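Local coordinates for protein putative acetyltransferase (Nocardia farcinica, PDB 3D9W) that probably transfers acetyl groups from acetyl-CoA to arylamines, in the manner of an arylamine N-acetyltransferase, at residues E155-R168 with W177-R190. Residues are numbered along the deposited sequence; the frame is centred on the assembly and turned at random.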
loop_
_atom_site.group_PDB
_atom_site.type_symbol
_atom_site.label_atom_id
_atom_site.label_comp_id
_atom_site.label_asym_id
_atom_site.label_seq_id
_atom_site.Cartn_x
_atom_site.Cartn_y
_atom_site.Cartn_z
ATOM N N GLU A 155 -9.353 -11.672 -17.187
ATOM C CA GLU A 155 -9.155 -10.239 -17.000
ATOM C C GLU A 155 -10.416 -9.522 -16.526
ATOM O O GLU A 155 -11.430 -9.520 -17.222
ATOM C CB GLU A 155 -8.697 -9.595 -18.316
ATOM C CG GLU A 155 -8.484 -8.078 -18.227
ATOM C CD GLU A 155 -8.245 -7.413 -19.585
ATOM O OE1 GLU A 155 -7.375 -7.903 -20.341
ATOM O OE2 GLU A 155 -8.923 -6.394 -19.889
ATOM N N PHE A 156 -10.355 -8.931 -15.334
ATOM C CA PHE A 156 -11.472 -8.147 -14.813
ATOM C C PHE A 156 -10.941 -6.746 -14.538
ATOM O O PHE A 156 -9.730 -6.520 -14.595
ATOM C CB PHE A 156 -12.078 -8.763 -13.546
ATOM C CG PHE A 156 -11.107 -8.961 -12.419
ATOM C CD1 PHE A 156 -10.326 -10.113 -12.347
ATOM C CD2 PHE A 156 -11.013 -8.026 -11.396
ATOM C CE1 PHE A 156 -9.472 -10.329 -11.269
ATOM C CE2 PHE A 156 -10.159 -8.235 -10.316
ATOM C CZ PHE A 156 -9.389 -9.387 -10.252
ATOM N N THR A 157 -11.823 -5.796 -14.250
ATOM C CA THR A 157 -11.353 -4.432 -14.015
ATOM C C THR A 157 -11.801 -3.782 -12.716
ATOM O O THR A 157 -12.983 -3.774 -12.394
ATOM C CB THR A 157 -11.778 -3.497 -15.165
ATOM O OG1 THR A 157 -13.199 -3.553 -15.320
ATOM C CG2 THR A 157 -11.115 -3.901 -16.448
ATOM N N LEU A 158 -10.837 -3.242 -11.977
ATOM C CA LEU A 158 -11.092 -2.522 -10.733
ATOM C C LEU A 158 -10.818 -1.095 -11.181
ATOM O O LEU A 158 -9.665 -0.688 -11.314
ATOM C CB LEU A 158 -10.109 -2.963 -9.644
ATOM C CG LEU A 158 -10.309 -4.421 -9.214
ATOM C CD1 LEU A 158 -9.236 -4.794 -8.215
ATOM C CD2 LEU A 158 -11.702 -4.619 -8.614
ATOM N N GLY A 159 -11.885 -0.347 -11.430
ATOM C CA GLY A 159 -11.710 0.984 -11.954
ATOM C C GLY A 159 -11.362 0.695 -13.407
ATOM O O GLY A 159 -12.022 -0.137 -14.043
ATOM N N ASP A 160 -10.325 1.339 -13.940
ATOM C CA ASP A 160 -9.923 1.099 -15.324
ATOM C C ASP A 160 -8.645 0.293 -15.416
ATOM O O ASP A 160 -8.047 0.184 -16.495
ATOM C CB ASP A 160 -9.712 2.405 -16.073
ATOM C CG ASP A 160 -10.998 3.099 -16.377
ATOM O OD1 ASP A 160 -11.959 2.412 -16.778
ATOM O OD2 ASP A 160 -11.044 4.332 -16.221
ATOM N N TRP A 161 -8.230 -0.271 -14.287
ATOM C CA TRP A 161 -7.018 -1.070 -14.243
ATOM C C TRP A 161 -7.414 -2.532 -14.372
ATOM O O TRP A 161 -8.363 -2.970 -13.736
ATOM C CB TRP A 161 -6.282 -0.789 -12.936
ATOM C CG TRP A 161 -6.078 0.689 -12.725
ATOM C CD1 TRP A 161 -7.007 1.594 -12.281
ATOM C CD2 TRP A 161 -4.907 1.447 -13.055
ATOM N NE1 TRP A 161 -6.484 2.866 -12.324
ATOM C CE2 TRP A 161 -5.198 2.804 -12.797
ATOM C CE3 TRP A 161 -3.642 1.111 -13.549
ATOM C CZ2 TRP A 161 -4.269 3.826 -13.018
ATOM C CZ3 TRP A 161 -2.722 2.127 -13.768
ATOM C CH2 TRP A 161 -3.042 3.469 -13.502
ATOM N N ARG A 162 -6.688 -3.271 -15.206
ATOM C CA ARG A 162 -6.982 -4.676 -15.467
ATOM C C ARG A 162 -6.189 -5.650 -14.595
ATOM O O ARG A 162 -4.979 -5.494 -14.419
ATOM C CB ARG A 162 -6.724 -4.965 -16.942
ATOM C CG ARG A 162 -7.425 -3.990 -17.880
ATOM C CD ARG A 162 -6.606 -3.716 -19.145
ATOM N NE ARG A 162 -6.343 -4.932 -19.916
ATOM C CZ ARG A 162 -5.507 -4.997 -20.951
ATOM N NH1 ARG A 162 -4.852 -3.909 -21.335
ATOM N NH2 ARG A 162 -5.325 -6.144 -21.607
ATOM N N PHE A 163 -6.886 -6.661 -14.071
ATOM C CA PHE A 163 -6.295 -7.676 -13.202
ATOM C C PHE A 163 -6.783 -9.095 -13.504
ATOM O O PHE A 163 -7.636 -9.318 -14.371
ATOM C CB PHE A 163 -6.621 -7.389 -11.731
ATOM C CG PHE A 163 -6.134 -6.063 -11.241
ATOM C CD1 PHE A 163 -4.834 -5.909 -10.787
ATOM C CD2 PHE A 163 -6.982 -4.961 -11.229
ATOM C CE1 PHE A 163 -4.383 -4.670 -10.324
ATOM C CE2 PHE A 163 -6.543 -3.722 -10.771
ATOM C CZ PHE A 163 -5.240 -3.577 -10.317
ATOM N N ARG A 164 -6.226 -10.037 -12.739
ATOM C CA ARG A 164 -6.525 -11.467 -12.810
ATOM C C ARG A 164 -6.143 -12.071 -11.466
ATOM O O ARG A 164 -4.997 -11.966 -11.043
ATOM C CB ARG A 164 -5.685 -12.167 -13.886
ATOM C CG ARG A 164 -6.125 -11.965 -15.314
ATOM C CD ARG A 164 -5.097 -12.577 -16.271
ATOM N NE ARG A 164 -5.407 -12.266 -17.668
ATOM C CZ ARG A 164 -4.595 -12.496 -18.699
ATOM N NH1 ARG A 164 -3.398 -13.049 -18.496
ATOM N NH2 ARG A 164 -4.984 -12.174 -19.938
ATOM N N LEU A 165 -7.104 -12.687 -10.791
ATOM C CA LEU A 165 -6.823 -13.326 -9.517
ATOM C C LEU A 165 -6.706 -14.810 -9.833
ATOM O O LEU A 165 -7.589 -15.402 -10.463
ATOM C CB LEU A 165 -7.952 -13.096 -8.508
ATOM C CG LEU A 165 -7.510 -12.904 -7.053
ATOM C CD1 LEU A 165 -8.644 -13.303 -6.130
ATOM C CD2 LEU A 165 -6.283 -13.740 -6.741
ATOM N N GLU A 166 -5.614 -15.410 -9.389
ATOM C CA GLU A 166 -5.371 -16.811 -9.657
ATOM C C GLU A 166 -5.173 -17.601 -8.372
ATOM O O GLU A 166 -4.532 -17.114 -7.444
ATOM C CB GLU A 166 -4.137 -16.898 -10.533
ATOM C CG GLU A 166 -3.754 -18.256 -11.020
ATOM C CD GLU A 166 -3.002 -18.142 -12.329
ATOM O OE1 GLU A 166 -3.647 -17.718 -13.323
ATOM O OE2 GLU A 166 -1.782 -18.449 -12.362
ATOM N N ARG A 167 -5.743 -18.806 -8.312
ATOM C CA ARG A 167 -5.591 -19.660 -7.135
ATOM C C ARG A 167 -4.764 -20.891 -7.485
ATOM O O ARG A 167 -5.195 -21.745 -8.253
ATOM C CB ARG A 167 -6.943 -20.114 -6.568
ATOM C CG ARG A 167 -6.852 -20.456 -5.068
ATOM C CD ARG A 167 -7.253 -21.885 -4.706
ATOM N NE ARG A 167 -8.701 -22.077 -4.707
ATOM C CZ ARG A 167 -9.375 -22.690 -5.679
ATOM N NH1 ARG A 167 -8.727 -23.182 -6.734
ATOM N NH2 ARG A 167 -10.697 -22.801 -5.604
ATOM N N ARG A 168 -3.569 -20.972 -6.921
ATOM C CA ARG A 168 -2.691 -22.094 -7.176
ATOM C C ARG A 168 -2.521 -22.897 -5.899
ATOM O O ARG A 168 -3.166 -22.619 -4.881
ATOM C CB ARG A 168 -1.316 -21.600 -7.636
ATOM C CG ARG A 168 -1.294 -20.905 -8.978
ATOM C CD ARG A 168 0.145 -20.559 -9.368
ATOM N NE ARG A 168 0.183 -19.666 -10.526
ATOM C CZ ARG A 168 1.277 -19.063 -10.998
ATOM N NH1 ARG A 168 2.463 -19.255 -10.414
ATOM N NH2 ARG A 168 1.179 -18.243 -12.051
ATOM N N TRP A 177 -2.246 -17.680 -3.766
ATOM C CA TRP A 177 -2.922 -16.754 -4.654
ATOM C C TRP A 177 -1.941 -15.876 -5.403
ATOM O O TRP A 177 -0.882 -15.524 -4.883
ATOM C CB TRP A 177 -3.890 -15.869 -3.874
ATOM C CG TRP A 177 -4.953 -16.616 -3.154
ATOM C CD1 TRP A 177 -4.866 -17.188 -1.915
ATOM C CD2 TRP A 177 -6.274 -16.866 -3.621
ATOM N NE1 TRP A 177 -6.060 -17.778 -1.580
ATOM C CE2 TRP A 177 -6.944 -17.595 -2.612
ATOM C CE3 TRP A 177 -6.963 -16.547 -4.797
ATOM C CZ2 TRP A 177 -8.272 -18.008 -2.742
ATOM C CZ3 TRP A 177 -8.279 -16.955 -4.930
ATOM C CH2 TRP A 177 -8.923 -17.680 -3.905
ATOM N N VAL A 178 -2.307 -15.521 -6.631
ATOM C CA VAL A 178 -1.474 -14.671 -7.465
ATOM C C VAL A 178 -2.328 -13.607 -8.141
ATOM O O VAL A 178 -3.216 -13.921 -8.934
ATOM C CB VAL A 178 -0.771 -15.479 -8.570
ATOM C CG1 VAL A 178 0.389 -14.681 -9.133
ATOM C CG2 VAL A 178 -0.304 -16.817 -8.032
ATOM N N LEU A 179 -2.068 -12.348 -7.817
ATOM C CA LEU A 179 -2.797 -11.252 -8.431
ATOM C C LEU A 179 -1.972 -10.785 -9.626
ATOM O O LEU A 179 -0.771 -10.564 -9.499
ATOM C CB LEU A 179 -2.960 -10.104 -7.440
ATOM C CG LEU A 179 -3.843 -8.975 -7.959
ATOM C CD1 LEU A 179 -5.289 -9.440 -7.941
ATOM C CD2 LEU A 179 -3.666 -7.737 -7.100
ATOM N N HIS A 180 -2.613 -10.645 -10.783
ATOM C CA HIS A 180 -1.921 -10.210 -11.997
ATOM C C HIS A 180 -2.378 -8.818 -12.405
ATOM O O HIS A 180 -3.563 -8.557 -12.460
ATOM C CB HIS A 180 -2.216 -11.171 -13.153
ATOM C CG HIS A 180 -1.662 -12.550 -12.966
ATOM N ND1 HIS A 180 -0.382 -12.894 -13.343
ATOM C CD2 HIS A 180 -2.222 -13.674 -12.462
ATOM C CE1 HIS A 180 -0.179 -14.174 -13.083
ATOM N NE2 HIS A 180 -1.280 -14.671 -12.548
ATOM N N GLN A 181 -1.443 -7.925 -12.705
ATOM C CA GLN A 181 -1.807 -6.576 -13.117
ATOM C C GLN A 181 -1.257 -6.323 -14.506
ATOM O O GLN A 181 -0.237 -6.894 -14.868
ATOM C CB GLN A 181 -1.211 -5.545 -12.163
ATOM C CG GLN A 181 0.303 -5.554 -12.149
ATOM C CD GLN A 181 0.897 -4.323 -11.504
ATOM O OE1 GLN A 181 0.511 -3.938 -10.406
ATOM N NE2 GLN A 181 1.853 -3.701 -12.183
ATOM N N PHE A 182 -1.938 -5.477 -15.279
ATOM C CA PHE A 182 -1.494 -5.123 -16.629
ATOM C C PHE A 182 -0.791 -3.775 -16.540
ATOM O O PHE A 182 -1.332 -2.832 -15.967
ATOM C CB PHE A 182 -2.678 -5.015 -17.588
ATOM C CG PHE A 182 -2.273 -4.888 -19.025
ATOM C CD1 PHE A 182 -1.804 -5.995 -19.731
ATOM C CD2 PHE A 182 -2.300 -3.650 -19.659
ATOM C CE1 PHE A 182 -1.361 -5.867 -21.049
ATOM C CE2 PHE A 182 -1.859 -3.507 -20.985
ATOM C CZ PHE A 182 -1.386 -4.620 -21.678
ATOM N N GLY A 183 0.412 -3.680 -17.102
ATOM C CA GLY A 183 1.156 -2.435 -17.030
ATOM C C GLY A 183 2.261 -2.234 -18.054
ATOM O O GLY A 183 2.320 -2.924 -19.069
ATOM N N ARG A 184 3.142 -1.278 -17.768
ATOM C CA ARG A 184 4.251 -0.911 -18.649
ATOM C C ARG A 184 4.898 -2.030 -19.449
ATOM O O ARG A 184 5.365 -1.798 -20.570
ATOM C CB ARG A 184 5.343 -0.200 -17.859
ATOM C CG ARG A 184 4.855 0.949 -16.994
ATOM C CD ARG A 184 5.837 2.108 -17.109
ATOM N NE ARG A 184 7.225 1.643 -17.203
ATOM C CZ ARG A 184 7.955 1.225 -16.171
ATOM N NH1 ARG A 184 7.441 1.213 -14.944
ATOM N NH2 ARG A 184 9.201 0.816 -16.375
ATOM N N ASP A 185 4.946 -3.232 -18.879
ATOM C CA ASP A 185 5.547 -4.371 -19.577
ATOM C C ASP A 185 4.533 -5.469 -19.881
ATOM O O ASP A 185 4.890 -6.639 -19.978
ATOM C CB ASP A 185 6.693 -4.959 -18.751
ATOM C CG ASP A 185 7.871 -5.391 -19.614
ATOM O OD1 ASP A 185 7.685 -6.188 -20.564
ATOM O OD2 ASP A 185 8.995 -4.916 -19.337
ATOM N N GLY A 186 3.276 -5.083 -20.044
ATOM C CA GLY A 186 2.243 -6.053 -20.334
ATOM C C GLY A 186 1.758 -6.705 -19.060
ATOM O O GLY A 186 1.934 -6.153 -17.979
ATOM N N TRP A 187 1.137 -7.873 -19.172
ATOM C CA TRP A 187 0.668 -8.555 -17.983
ATOM C C TRP A 187 1.841 -8.965 -17.115
ATOM O O TRP A 187 2.974 -9.086 -17.575
ATOM C CB TRP A 187 -0.146 -9.785 -18.344
ATOM C CG TRP A 187 -1.543 -9.453 -18.670
ATOM C CD1 TRP A 187 -2.072 -9.243 -19.908
ATOM C CD2 TRP A 187 -2.600 -9.227 -17.732
ATOM N NE1 TRP A 187 -3.401 -8.894 -19.800
ATOM C CE2 TRP A 187 -3.750 -8.878 -18.476
ATOM C CE3 TRP A 187 -2.688 -9.285 -16.333
ATOM C CZ2 TRP A 187 -4.974 -8.588 -17.873
ATOM C CZ3 TRP A 187 -3.905 -8.995 -15.728
ATOM C CH2 TRP A 187 -5.035 -8.650 -16.503
ATOM N N VAL A 188 1.570 -9.179 -15.840
ATOM C CA VAL A 188 2.621 -9.580 -14.943
ATOM C C VAL A 188 2.030 -9.941 -13.591
ATOM O O VAL A 188 0.930 -9.503 -13.230
ATOM C CB VAL A 188 3.675 -8.453 -14.781
ATOM C CG1 VAL A 188 3.087 -7.291 -14.009
ATOM C CG2 VAL A 188 4.905 -8.985 -14.085
ATOM N N ASP A 189 2.765 -10.773 -12.864
ATOM C CA ASP A 189 2.366 -11.195 -11.543
ATOM C C ASP A 189 2.860 -10.132 -10.559
ATOM O O ASP A 189 4.060 -9.876 -10.441
ATOM C CB ASP A 189 2.984 -12.558 -11.240
ATOM C CG ASP A 189 4.486 -12.589 -11.496
ATOM O OD1 ASP A 189 5.255 -12.085 -10.646
ATOM O OD2 ASP A 189 4.905 -13.109 -12.554
ATOM N N ARG A 190 1.925 -9.481 -9.884
ATOM C CA ARG A 190 2.305 -8.467 -8.927
ATOM C C ARG A 190 2.918 -9.194 -7.738
ATOM O O ARG A 190 4.114 -9.075 -7.480
ATOM C CB ARG A 190 1.085 -7.642 -8.486
ATOM C CG ARG A 190 1.422 -6.550 -7.470
ATOM C CD ARG A 190 0.203 -5.828 -6.902
ATOM N NE ARG A 190 -0.330 -4.824 -7.818
ATOM C CZ ARG A 190 -1.140 -3.832 -7.453
ATOM N NH1 ARG A 190 -1.512 -3.711 -6.182
ATOM N NH2 ARG A 190 -1.576 -2.959 -8.356
HETATM O O HOH W 1 -3.508 -3.141 -13.264
#
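Arg164 lays its guanidinium flat on the indole of Trp187, planes 9° apart, with CZ 3.9 Å from the centroid of the Trp187 five-membered ring in a cation-pi contact. The Arg164 chain runs extended from CG to NE, which carries CD over the six-membered ring as a CH-pi donor. Phe182 presents its CD1 edge to the opposite indole face, while the side chain of Glu155 meets the indole edge. Arg162, whose chain bends at chi3 (60°), sets its guanidinium over a face of the Phe182 ring as a second cation-pi contact, planes 31° apart and CZ 3.7 Å from the ring centroid. The same guanidinium forms a salt bridge with Glu155: NH2 donates to OE1, reaching it from above the carboxylate plane, and NE meets OE2.

Beneath these groups, strands 161-168 and 177-183 pair antiparallel as adjacent arms of a beta hairpin in the large sheet. Arg164 and His180 form one hydrogen-bonded pair, with His180 N to Arg164 O at 2.7 Å and a weak return bond; Glu166 and Val178 form another. On the face shared by Leu165 and Leu179, Leu165 CD2 abuts the Trp177 edge, and Tyr147 touches both leucines. Arg167 CG sits over a Trp177 face, 3.5 Å from the six-membered ring centroid. On the face of Glu166 and Val178, Glu166 OE2 accepts from both Arg168 NE and NH2, and Val178 CG2 lies over this guanidinium.

Rings thus cover guanidinium faces of Arg162 and Arg164, while carboxylates meet the edges of Arg162 and Arg168, which would offset their positive charge and restrict guanidinium rotation at a partly exposed surface.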